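Local atomic coordinates of endo-b-1,4-glucanase (Nasutitermes takasagoensis, PDB entry 1KS8), a protein that probably hydrolyses internal beta-1,4-glucosidic linkages in cellulose, lichenin and cereal beta-D-glucans, as a family 9 glycoside hydrolase with an (alpha/alpha)6 fold. Residues D11-F15 against L387-L391; L14-R20 against K29-R33; Y52-G56 against E412-D416; F58-G62 against G115-G120. One frame throughout, in Å; residues are numbered along the deposited sequence.

Near the N terminus, helix 5-18 serves contacts 1 and 2. Contact 2 closes a short loop, bringing residues 29-33 back to the last part of the helix they follow, and is complete before contact 3 opens. Residues 52-56 then pair with 412-416, and contact 4, a strand pairing of 58-62 with 115-120, is nested inside the loop that contact 3 closes. It also lies within the loop closed by contact 1, whose second segment, 387-391, precedes 412-416, so contacts 1 and 3 cross. They touch where Phe-15 meets Ala-414 and Ala-390 meets Val-413. Together the four bind the N-terminal helix and following loops to late parts of the fold around the predicted active-site Glu-412.

Contact 1. Residues D11-F15 against L387-L391; sequences DSLLF and LSGAL
Phe-15 and Gly-389 meet in a buried contact of a helix with a loop, where one side of helix 5-18 rests on the chain between helices 374-377 and 408-411. No direct hydrogen bond crosses. Instead Gly-389 presses its backbone against the helix, its CA lying 3.3 Å from Asp-11 O in a CA-H...O contact with an angle of 156° at the hydrogen. Asp-11 O also takes the helical bond from Phe-15 N. The loop forms a type II beta turn from Leu-387 to Ala-390, closed by Ala-390 N on Leu-387 O at 3.2 Å. Gly-389 holds the third position with a positive phi, and a CB there would collide with Asp-11 O. Phe-15 extends its ring across the turn because chi1 (168°) sets CG anti to the backbone N. Ala-390 CA lies over one ring face, Ala-390 CB is 3.5 Å from Phe-15 CD1, and Leu-387 CG comes in at the ring edge, 4.1 Å from the same CD1. On the Ser-388 side of the turn, Leu-14 CD1 touches Ser-388 CB at 4.1 Å. A water donates to Ser-388 O at 2.9 Å and, more weakly, to Leu-14 O, supplying a polar bridge. From helix 415-430, the amide of Asn-418 reaches Gly-389 O, Leu-391 N and Ser-12 OG, and Ser-12 OG also bonds to Gln-422 of the same helix.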
loop_
_atom_site.group_PDB
_atom_site.type_symbol
_atom_site.label_atom_id
_atom_site.label_comp_id
_atom_site.label_asym_id
_atom_site.label_seq_id
_atom_site.Cartn_x
_atom_site.Cartn_y
_atom_site.Cartn_z
ATOM N N ASP A 11 -12.980 -5.261 -7.226
ATOM C CA ASP A 11 -13.504 -4.658 -6.002
ATOM C C ASP A 11 -12.404 -3.883 -5.283
ATOM O O ASP A 11 -12.635 -2.783 -4.784
ATOM C CB ASP A 11 -14.057 -5.728 -5.056
ATOM C CG ASP A 11 -15.389 -6.299 -5.512
ATOM O OD1 ASP A 11 -15.876 -7.233 -4.840
ATOM O OD2 ASP A 11 -15.952 -5.825 -6.521
ATOM N N SER A 12 -11.207 -4.460 -5.224
ATOM C CA SER A 12 -10.093 -3.788 -4.563
ATOM C C SER A 12 -9.801 -2.459 -5.261
ATOM O O SER A 12 -9.478 -1.462 -4.614
ATOM C CB SER A 12 -8.851 -4.685 -4.572
ATOM O OG SER A 12 -7.810 -4.126 -3.781
ATOM N N LEU A 13 -9.918 -2.440 -6.584
ATOM C CA LEU A 13 -9.692 -1.207 -7.319
ATOM C C LEU A 13 -10.772 -0.188 -6.963
ATOM O O LEU A 13 -10.515 1.015 -6.963
ATOM C CB LEU A 13 -9.661 -1.485 -8.826
ATOM C CG LEU A 13 -8.334 -2.117 -9.270
ATOM C CD1 LEU A 13 -8.482 -2.742 -10.645
ATOM C CD2 LEU A 13 -7.238 -1.051 -9.259
ATOM N N LEU A 14 -11.979 -0.658 -6.647
ATOM C CA LEU A 14 -13.046 0.258 -6.252
ATOM C C LEU A 14 -12.704 0.852 -4.890
ATOM O O LEU A 14 -13.046 1.997 -4.601
ATOM C CB LEU A 14 -14.397 -0.462 -6.180
ATOM C CG LEU A 14 -15.001 -0.918 -7.513
ATOM C CD1 LEU A 14 -16.312 -1.638 -7.246
ATOM C CD2 LEU A 14 -15.233 0.275 -8.428
ATOM N N PHE A 15 -12.033 0.075 -4.045
ATOM C CA PHE A 15 -11.640 0.600 -2.745
ATOM C C PHE A 15 -10.665 1.753 -2.968
ATOM O O PHE A 15 -10.790 2.806 -2.349
ATOM C CB PHE A 15 -10.977 -0.478 -1.877
ATOM C CG PHE A 15 -10.289 0.078 -0.652
ATOM C CD1 PHE A 15 -11.009 0.763 0.324
ATOM C CD2 PHE A 15 -8.913 -0.057 -0.492
ATOM C CE1 PHE A 15 -10.363 1.306 1.442
ATOM C CE2 PHE A 15 -8.261 0.484 0.621
ATOM C CZ PHE A 15 -8.986 1.165 1.586
ATOM N N LEU A 387 -18.363 -0.084 1.249
ATOM C CA LEU A 387 -16.987 0.210 0.857
ATOM C C LEU A 387 -16.396 -0.987 0.124
ATOM O O LEU A 387 -15.468 -1.646 0.598
ATOM C CB LEU A 387 -16.159 0.546 2.098
ATOM C CG LEU A 387 -14.745 1.082 1.869
ATOM C CD1 LEU A 387 -14.792 2.362 1.038
ATOM C CD2 LEU A 387 -14.098 1.352 3.221
ATOM N N SER A 388 -16.944 -1.250 -1.055
ATOM C CA SER A 388 -16.529 -2.387 -1.860
ATOM C C SER A 388 -15.023 -2.566 -1.982
ATOM O O SER A 388 -14.304 -1.629 -2.338
ATOM C CB SER A 388 -17.139 -2.275 -3.259
ATOM O OG SER A 388 -18.548 -2.118 -3.180
ATOM N N GLY A 389 -14.563 -3.778 -1.673
ATOM C CA GLY A 389 -13.155 -4.115 -1.800
ATOM C C GLY A 389 -12.217 -3.907 -0.629
ATOM O O GLY A 389 -11.105 -4.435 -0.642
ATOM N N ALA A 390 -12.641 -3.158 0.381
ATOM C CA ALA A 390 -11.775 -2.887 1.527
ATOM C C ALA A 390 -11.520 -4.081 2.439
ATOM O O ALA A 390 -12.460 -4.708 2.935
ATOM C CB ALA A 390 -12.352 -1.731 2.346
ATOM N N LEU A 391 -10.243 -4.378 2.665
ATOM C CA LEU A 391 -9.842 -5.468 3.554
ATOM C C LEU A 391 -9.712 -4.876 4.961
ATOM O O LEU A 391 -8.917 -3.957 5.178
ATOM C CB LEU A 391 -8.494 -6.046 3.108
ATOM C CG LEU A 391 -7.928 -7.201 3.943
ATOM C CD1 LEU A 391 -8.805 -8.436 3.777
ATOM C CD2 LEU A 391 -6.505 -7.506 3.497
HETATM O O HOH W 1 -15.171 1.086 -2.658
#

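Contact 2. Residues L14-R20 against K29-R33; sequences LFYEAQR and KVTWR
Around the last part of helix 5-18, Glu-17 and Arg-33 form two polar grips that hold an inverse gamma turn centred on Val-30 and the type I turn from Val-30 to Arg-33. Glu-17 OE2 takes the successive backbone N-H groups of Lys-29 and Val-30. Lys-29 N comes in at 2.7 Å on the syn lone pair, whereas Val-30 N, at 3.2 Å from OE2, approaches from above the carboxylate plane, 37° out of it. One oxygen thus fixes two successive peptides. Arg-33 works the other way, donating to main-chain carbonyls of the segment it faces. Its chain is bent at chi2 and chi3 (-60° and -36°), curling the guanidinium back so that its edge meets the carbonyls of Ala-18 and Arg-20. NH1 and NH2 of Arg-33 both grip Arg-20 O end-on, at 2.8 and 3.1 Å, with that oxygen in the guanidinium plane. NH1 also donates to Ala-18 O at 2.9 Å, from well above that carbonyl's plane. Between the two grips Val-30 plugs in: its CG2 lies 3.7 Å from Glu-17 CB and also meets Leu-14 CD2, while Ala-18 CB touches Val-30 CG1 and the CH2 corner of Trp-32, both 4.2 Å away. Outside the pair, Trp-32 stacks on His-385 and packs on helix 361-364. The flank beside Glu-17 joins helix 89-106, where Lys-29 NZ makes a salt bridge with Asp-91 and Arg-20 a cation-pi contact with Trp-98.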
loop_
_atom_site.group_PDB
_atom_site.type_symbol
_atom_site.label_atom_id
_atom_site.label_comp_id
_atom_site.label_asym_id
_atom_site.label_seq_id
_atom_site.Cartn_x
_atom_site.Cartn_y
_atom_site.Cartn_z
ATOM N N LEU A 14 -11.979 -0.658 -6.647
ATOM C CA LEU A 14 -13.046 0.258 -6.252
ATOM C C LEU A 14 -12.704 0.852 -4.890
ATOM O O LEU A 14 -13.046 1.997 -4.601
ATOM C CB LEU A 14 -14.397 -0.462 -6.180
ATOM C CG LEU A 14 -15.001 -0.918 -7.513
ATOM C CD1 LEU A 14 -16.312 -1.638 -7.246
ATOM C CD2 LEU A 14 -15.233 0.275 -8.428
ATOM N N PHE A 15 -12.033 0.075 -4.045
ATOM C CA PHE A 15 -11.640 0.600 -2.745
ATOM C C PHE A 15 -10.665 1.753 -2.968
ATOM O O PHE A 15 -10.790 2.806 -2.349
ATOM C CB PHE A 15 -10.977 -0.478 -1.877
ATOM C CG PHE A 15 -10.289 0.078 -0.652
ATOM C CD1 PHE A 15 -11.009 0.763 0.324
ATOM C CD2 PHE A 15 -8.913 -0.057 -0.492
ATOM C CE1 PHE A 15 -10.363 1.306 1.442
ATOM C CE2 PHE A 15 -8.261 0.484 0.621
ATOM C CZ PHE A 15 -8.986 1.165 1.586
ATOM N N TYR A 16 -9.690 1.569 -3.855
ATOM C CA TYR A 16 -8.751 2.653 -4.095
ATOM C C TYR A 16 -9.453 3.880 -4.679
ATOM O O TYR A 16 -9.091 5.008 -4.357
ATOM C CB TYR A 16 -7.579 2.172 -4.963
ATOM C CG TYR A 16 -6.575 1.372 -4.151
ATOM C CD1 TYR A 16 -5.831 1.983 -3.138
ATOM C CD2 TYR A 16 -6.419 -0.000 -4.342
ATOM C CE1 TYR A 16 -4.965 1.244 -2.333
ATOM C CE2 TYR A 16 -5.554 -0.749 -3.543
ATOM C CZ TYR A 16 -4.833 -0.120 -2.541
ATOM O OH TYR A 16 -3.984 -0.855 -1.744
ATOM N N GLU A 17 -10.472 3.677 -5.514
ATOM C CA GLU A 17 -11.195 4.830 -6.048
ATOM C C GLU A 17 -11.857 5.567 -4.883
ATOM O O GLU A 17 -11.953 6.793 -4.891
ATOM C CB GLU A 17 -12.281 4.415 -7.054
ATOM C CG GLU A 17 -11.770 3.913 -8.395
ATOM C CD GLU A 17 -12.778 4.115 -9.515
ATOM O OE1 GLU A 17 -12.596 3.516 -10.599
ATOM O OE2 GLU A 17 -13.744 4.883 -9.316
ATOM N N ALA A 18 -12.311 4.815 -3.882
ATOM C CA ALA A 18 -12.966 5.397 -2.713
ATOM C C ALA A 18 -11.997 6.179 -1.828
ATOM O O ALA A 18 -12.425 6.983 -0.997
ATOM C CB ALA A 18 -13.645 4.298 -1.890
ATOM N N GLN A 19 -10.700 5.935 -2.006
ATOM C CA GLN A 19 -9.662 6.603 -1.220
ATOM C C GLN A 19 -9.065 7.817 -1.924
ATOM O O GLN A 19 -8.197 8.494 -1.374
ATOM C CB GLN A 19 -8.530 5.622 -0.904
ATOM C CG GLN A 19 -8.921 4.461 -0.008
ATOM C CD GLN A 19 -9.413 4.920 1.348
ATOM O OE1 GLN A 19 -10.617 4.993 1.593
ATOM N NE2 GLN A 19 -8.482 5.248 2.239
ATOM N N ARG A 20 -9.521 8.097 -3.138
ATOM C CA ARG A 20 -8.984 9.222 -3.888
ATOM C C ARG A 20 -9.270 10.591 -3.290
ATOM O O ARG A 20 -10.396 10.896 -2.890
ATOM C CB ARG A 20 -9.510 9.198 -5.323
ATOM C CG ARG A 20 -8.984 8.059 -6.159
ATOM C CD ARG A 20 -9.687 8.017 -7.497
ATOM N NE ARG A 20 -9.110 7.001 -8.370
ATOM C CZ ARG A 20 -9.529 6.754 -9.606
ATOM N NH1 ARG A 20 -10.537 7.447 -10.117
ATOM N NH2 ARG A 20 -8.932 5.820 -10.332
ATOM N N LYS A 29 -15.874 5.571 -10.878
ATOM C CA LYS A 29 -16.875 4.520 -10.712
ATOM C C LYS A 29 -17.534 4.573 -9.336
ATOM O O LYS A 29 -18.716 4.262 -9.196
ATOM C CB LYS A 29 -16.242 3.148 -10.964
ATOM C CG LYS A 29 -15.858 2.950 -12.429
ATOM C CD LYS A 29 -15.110 1.652 -12.685
ATOM C CE LYS A 29 -14.703 1.567 -14.153
ATOM N NZ LYS A 29 -13.940 0.332 -14.469
ATOM N N VAL A 30 -16.768 4.960 -8.321
ATOM C CA VAL A 30 -17.312 5.094 -6.973
ATOM C C VAL A 30 -17.812 6.538 -6.931
ATOM O O VAL A 30 -17.125 7.453 -6.469
ATOM C CB VAL A 30 -16.226 4.849 -5.907
ATOM C CG1 VAL A 30 -16.801 5.064 -4.516
ATOM C CG2 VAL A 30 -15.696 3.429 -6.043
ATOM N N THR A 31 -19.028 6.719 -7.436
ATOM C CA THR A 31 -19.645 8.030 -7.550
ATOM C C THR A 31 -20.195 8.693 -6.296
ATOM O O THR A 31 -20.577 9.860 -6.349
ATOM C CB THR A 31 -20.749 8.007 -8.621
ATOM O OG1 THR A 31 -21.718 7.009 -8.290
ATOM C CG2 THR A 31 -20.147 7.691 -9.984
ATOM N N TRP A 32 -20.262 7.975 -5.177
ATOM C CA TRP A 32 -20.739 8.623 -3.961
ATOM C C TRP A 32 -19.620 9.491 -3.387
ATOM O O TRP A 32 -19.857 10.328 -2.516
ATOM C CB TRP A 32 -21.240 7.608 -2.921
ATOM C CG TRP A 32 -20.348 6.440 -2.646
ATOM C CD1 TRP A 32 -20.419 5.200 -3.215
ATOM C CD2 TRP A 32 -19.283 6.381 -1.690
ATOM N NE1 TRP A 32 -19.469 4.372 -2.669
ATOM C CE2 TRP A 32 -18.757 5.071 -1.731
ATOM C CE3 TRP A 32 -18.722 7.308 -0.801
ATOM C CZ2 TRP A 32 -17.696 4.662 -0.917
ATOM C CZ3 TRP A 32 -17.666 6.903 0.008
ATOM C CH2 TRP A 32 -17.165 5.590 -0.057
ATOM N N ARG A 33 -18.400 9.286 -3.882
ATOM C CA ARG A 33 -17.260 10.097 -3.459
ATOM C C ARG A 33 -17.270 11.360 -4.320
ATOM O O ARG A 33 -17.570 11.301 -5.517
ATOM C CB ARG A 33 -15.938 9.345 -3.665
ATOM C CG ARG A 33 -15.553 8.377 -2.549
ATOM C CD ARG A 33 -15.391 9.092 -1.210
ATOM N NE ARG A 33 -14.817 10.424 -1.383
ATOM C CZ ARG A 33 -13.563 10.670 -1.746
ATOM N NH1 ARG A 33 -12.718 9.671 -1.965
ATOM N NH2 ARG A 33 -13.169 11.924 -1.935
#

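Contact 3. Residues Y52-G56 against E412-D416; sequences YFDAG and EVATD
Residues 52-56 and 412-415 run antiparallel, 176° apart in end-to-end direction, and approach closest at Ala-55 and Ala-414, whose CA atoms are 3.9 Å apart. One backbone bond joins them: Thr-415 N meets Asp-54 O nearly head-on at 2.9 Å, with an angle of 174° at the hydrogen. Ala-55 CB is wedged against polar atoms, 3.1 Å from Val-413 O and 3.2 Å from Glu-412 OE1, so the packing round this methyl is tight. Thr-415 carries OG1 between its backbone N and carbonyl carbon (chi1 52°), which turns CG2 to Phe-53 O, 3.3 Å away, and onto Tyr-52 CB. The hydroxyl is linked to the carboxylate of Asp-54 by a water, 2.7 Å from Thr-415 OG1 and 2.8 Å from Asp-54 OD1. A valine in place of Thr-415 would lack the hydroxyl, and the water would probably lose its tie to the 412-416 side, leaving Asp-54 OD1 less firmly placed. Another water accepts from Gly-56 N and sits 2.9 Å from Glu-412 OE2. Glu-412 is a predicted active-site residue, so the contact probably borders the active site. Among its neighbours, Asp-54 OD2 bonds to Tyr-206 OH, Tyr-52 OH reaches Ala-95 O of helix 89-106, Thr-415 packs on Thr-68 of helix 62-78, and Tyr-16 of helix 5-18 binds Thr-415 O.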
loop_
_atom_site.group_PDB
_atom_site.type_symbol
_atom_site.label_atom_id
_atom_site.label_comp_id
_atom_site.label_asym_id
_atom_site.label_seq_id
_atom_site.Cartn_x
_atom_site.Cartn_y
_atom_site.Cartn_z
ATOM N N TYR A 52 -3.855 9.772 -2.411
ATOM C CA TYR A 52 -4.816 8.976 -1.657
ATOM C C TYR A 52 -4.927 9.352 -0.189
ATOM O O TYR A 52 -3.925 9.651 0.464
ATOM C CB TYR A 52 -4.432 7.496 -1.684
ATOM C CG TYR A 52 -4.570 6.803 -3.011
ATOM C CD1 TYR A 52 -5.827 6.525 -3.542
ATOM C CD2 TYR A 52 -3.447 6.385 -3.720
ATOM C CE1 TYR A 52 -5.967 5.846 -4.740
ATOM C CE2 TYR A 52 -3.574 5.701 -4.926
ATOM C CZ TYR A 52 -4.838 5.435 -5.427
ATOM O OH TYR A 52 -4.985 4.751 -6.610
ATOM N N PHE A 53 -6.152 9.330 0.321
ATOM C CA PHE A 53 -6.374 9.550 1.742
ATOM C C PHE A 53 -5.835 8.235 2.300
ATOM O O PHE A 53 -6.009 7.175 1.688
ATOM C CB PHE A 53 -7.866 9.696 2.036
ATOM C CG PHE A 53 -8.450 10.998 1.560
ATOM C CD1 PHE A 53 -7.865 12.209 1.918
ATOM C CD2 PHE A 53 -9.608 11.015 0.792
ATOM C CE1 PHE A 53 -8.429 13.423 1.525
ATOM C CE2 PHE A 53 -10.182 12.223 0.395
ATOM C CZ PHE A 53 -9.591 13.427 0.763
ATOM N N ASP A 54 -5.188 8.285 3.455
ATOM C CA ASP A 54 -4.571 7.085 4.004
ATOM C C ASP A 54 -5.462 5.920 4.394
ATOM O O ASP A 54 -5.259 4.794 3.939
ATOM C CB ASP A 54 -3.709 7.448 5.210
ATOM C CG ASP A 54 -2.966 6.251 5.765
ATOM O OD1 ASP A 54 -2.110 5.696 5.042
ATOM O OD2 ASP A 54 -3.246 5.856 6.918
ATOM N N ALA A 55 -6.447 6.191 5.240
ATOM C CA ALA A 55 -7.306 5.129 5.733
ATOM C C ALA A 55 -8.750 5.588 5.849
ATOM O O ALA A 55 -9.376 5.914 4.846
ATOM C CB ALA A 55 -6.779 4.668 7.088
ATOM N N GLY A 56 -9.284 5.592 7.068
ATOM C CA GLY A 56 -10.651 6.046 7.270
ATOM C C GLY A 56 -10.673 7.542 7.529
ATOM O O GLY A 56 -11.739 8.134 7.738
ATOM N N GLU A 412 -10.435 -1.425 11.025
ATOM C CA GLU A 412 -9.647 -0.420 10.328
ATOM C C GLU A 412 -9.512 -0.881 8.879
ATOM O O GLU A 412 -9.496 -2.082 8.597
ATOM C CB GLU A 412 -8.251 -0.316 10.953
ATOM C CG GLU A 412 -7.238 0.530 10.175
ATOM C CD GLU A 412 -7.567 2.011 10.176
ATOM O OE1 GLU A 412 -6.727 2.807 9.700
ATOM O OE2 GLU A 412 -8.662 2.384 10.647
ATOM N N VAL A 413 -9.450 0.082 7.969
ATOM C CA VAL A 413 -9.242 -0.187 6.553
ATOM C C VAL A 413 -8.183 0.839 6.182
ATOM O O VAL A 413 -8.130 1.915 6.781
ATOM C CB VAL A 413 -10.528 0.024 5.704
ATOM C CG1 VAL A 413 -11.570 -1.018 6.086
ATOM C CG2 VAL A 413 -11.087 1.428 5.911
ATOM N N ALA A 414 -7.325 0.519 5.222
ATOM C CA ALA A 414 -6.273 1.452 4.844
ATOM C C ALA A 414 -5.683 1.130 3.486
ATOM O O ALA A 414 -5.735 -0.012 3.030
ATOM C CB ALA A 414 -5.168 1.438 5.901
ATOM N N THR A 415 -5.113 2.139 2.841
ATOM C CA THR A 415 -4.505 1.921 1.540
ATOM C C THR A 415 -3.418 0.850 1.615
ATOM O O THR A 415 -3.326 0.004 0.724
ATOM C CB THR A 415 -3.905 3.219 0.967
ATOM O OG1 THR A 415 -3.041 3.821 1.937
ATOM C CG2 THR A 415 -5.011 4.196 0.603
ATOM N N ASP A 416 -2.600 0.855 2.667
ATOM C CA ASP A 416 -1.559 -0.165 2.727
ATOM C C ASP A 416 -2.095 -1.558 3.032
ATOM O O ASP A 416 -1.425 -2.548 2.764
ATOM C CB ASP A 416 -0.411 0.218 3.691
ATOM C CG ASP A 416 -0.838 0.342 5.146
ATOM O OD1 ASP A 416 -1.958 -0.057 5.512
ATOM O OD2 ASP A 416 -0.008 0.845 5.937
HETATM O O HOH W 2 -1.468 5.974 2.319
HETATM O O HOH W 3 -4.163 4.261 9.804
HETATM O O HOH W 4 -8.646 5.223 9.857
#

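Contact 4. Residues F58-G62 against G115-G120; sequences FVKFG and GQVGQG
The ring of Phe-61 and the amide of Gln-116 lie side by side, pointing the same way, with their planes 63° apart. Gln-116 OE1 comes obliquely to the ring, 3.4 Å from Phe-61 CE1, while Val-59 CG1 sits over the centre of one ring face, 3.4 Å above its plane. The rings of Phe-205 and Tyr-206 also meet Phe-61. An extended side chain brings the Gln-116 amide round to Gly-118, where NE2 donates to Gly-118 O at 2.9 Å with an N-H...O angle of 175°, in the planes of both the amide and the carbonyl. Asp-201 OD1 takes a further bond from NE2, and together the two fix the flip of the amide. A leucine at Gln-116 would offer no N-H group, and Gly-118 O and Asp-201 would probably both be left without this donor. The backbones carry an antiparallel pairing: Lys-60 and Val-117 exchange hydrogen bonds, Lys-60 N to Val-117 O at 3.0 Å and Val-117 N to Lys-60 O at 3.2 Å. Gly-62 N adds a bond to Gly-115 O at 2.8 Å as helix 62-78 begins. Strand 113-117 is the middle of three, and Gly-115 and Gln-116 form a classic beta bulge opposite Tyr-140. On the face away from Phe-61, Lys-60 CE runs alongside Val-117 CB at 4.2 Å. Lys-60 NZ makes a salt bridge with Asp-40 and hydrogen bonds to the carbonyl oxygens of Leu-48 and Gly-50, so this buried ammonium probably keeps its charge.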
loop_
_atom_site.group_PDB
_atom_site.type_symbol
_atom_site.label_atom_id
_atom_site.label_comp_id
_atom_site.label_asym_id
_atom_site.label_seq_id
_atom_site.Cartn_x
_atom_site.Cartn_y
_atom_site.Cartn_z
ATOM N N PHE A 58 -8.563 11.538 6.490
ATOM C CA PHE A 58 -8.282 12.297 5.278
ATOM C C PHE A 58 -6.878 12.874 5.218
ATOM O O PHE A 58 -6.601 13.799 4.451
ATOM C CB PHE A 58 -9.352 13.382 5.090
ATOM C CG PHE A 58 -10.747 12.825 4.999
ATOM C CD1 PHE A 58 -11.739 13.240 5.879
ATOM C CD2 PHE A 58 -11.049 11.833 4.065
ATOM C CE1 PHE A 58 -13.015 12.671 5.838
ATOM C CE2 PHE A 58 -12.318 11.257 4.013
ATOM C CZ PHE A 58 -13.302 11.677 4.903
ATOM N N VAL A 59 -5.983 12.315 6.024
ATOM C CA VAL A 59 -4.598 12.749 5.995
ATOM C C VAL A 59 -3.926 12.007 4.847
ATOM O O VAL A 59 -4.259 10.855 4.552
ATOM C CB VAL A 59 -3.837 12.372 7.291
ATOM C CG1 VAL A 59 -2.374 12.775 7.172
ATOM C CG2 VAL A 59 -4.465 13.048 8.490
ATOM N N LYS A 60 -2.997 12.681 4.184
ATOM C CA LYS A 60 -2.236 12.064 3.115
ATOM C C LYS A 60 -0.857 11.785 3.727
ATOM O O LYS A 60 -0.014 12.679 3.843
ATOM C CB LYS A 60 -2.177 13.006 1.903
ATOM C CG LYS A 60 -3.493 12.974 1.117
ATOM C CD LYS A 60 -3.892 14.304 0.488
ATOM C CE LYS A 60 -2.923 14.776 -0.576
ATOM N NZ LYS A 60 -3.543 15.871 -1.391
ATOM N N PHE A 61 -0.669 10.546 4.183
ATOM C CA PHE A 61 0.586 10.102 4.802
ATOM C C PHE A 61 1.465 9.527 3.695
ATOM O O PHE A 61 1.210 8.433 3.185
ATOM C CB PHE A 61 0.303 9.033 5.868
ATOM C CG PHE A 61 -0.195 9.588 7.184
ATOM C CD1 PHE A 61 0.634 10.380 7.976
ATOM C CD2 PHE A 61 -1.477 9.284 7.653
ATOM C CE1 PHE A 61 0.202 10.860 9.212
ATOM C CE2 PHE A 61 -1.918 9.763 8.897
ATOM C CZ PHE A 61 -1.073 10.552 9.673
ATOM N N GLY A 62 2.512 10.265 3.346
ATOM C CA GLY A 62 3.389 9.861 2.261
ATOM C C GLY A 62 4.126 8.536 2.316
ATOM O O GLY A 62 4.350 7.917 1.279
ATOM N N GLY A 115 5.908 15.168 2.483
ATOM C CA GLY A 115 5.508 13.849 2.938
ATOM C C GLY A 115 4.177 13.765 3.651
ATOM O O GLY A 115 3.773 12.681 4.079
ATOM N N GLN A 116 3.483 14.887 3.792
ATOM C CA GLN A 116 2.197 14.855 4.466
ATOM C C GLN A 116 1.360 16.092 4.208
ATOM O O GLN A 116 1.889 17.197 4.104
ATOM C CB GLN A 116 2.403 14.712 5.979
ATOM C CG GLN A 116 1.165 14.255 6.750
ATOM C CD GLN A 116 1.459 14.010 8.222
ATOM O OE1 GLN A 116 2.425 13.327 8.566
ATOM N NE2 GLN A 116 0.621 14.559 9.098
ATOM N N VAL A 117 0.055 15.890 4.071
ATOM C CA VAL A 117 -0.891 16.992 3.934
ATOM C C VAL A 117 -1.999 16.631 4.912
ATOM O O VAL A 117 -2.600 15.549 4.822
ATOM C CB VAL A 117 -1.482 17.139 2.523
ATOM C CG1 VAL A 117 -2.477 18.302 2.514
ATOM C CG2 VAL A 117 -0.370 17.404 1.517
ATOM N N GLY A 118 -2.243 17.533 5.856
ATOM C CA GLY A 118 -3.235 17.311 6.887
ATOM C C GLY A 118 -2.497 16.952 8.165
ATOM O O GLY A 118 -1.481 16.254 8.120
ATOM N N GLN A 119 -2.978 17.450 9.299
ATOM C CA GLN A 119 -2.356 17.138 10.580
ATOM C C GLN A 119 -3.183 16.036 11.221
ATOM O O GLN A 119 -4.410 16.065 11.154
ATOM C CB GLN A 119 -2.349 18.355 11.507
ATOM C CG GLN A 119 -1.663 18.049 12.833
ATOM C CD GLN A 119 -2.177 18.885 13.986
ATOM O OE1 GLN A 119 -3.386 18.995 14.200
ATOM N NE2 GLN A 119 -1.259 19.463 14.754
ATOM N N GLY A 120 -2.519 15.071 11.845
ATOM C CA GLY A 120 -3.244 13.980 12.472
ATOM C C GLY A 120 -4.379 14.396 13.391
ATOM O O GLY A 120 -5.512 13.939 13.232
#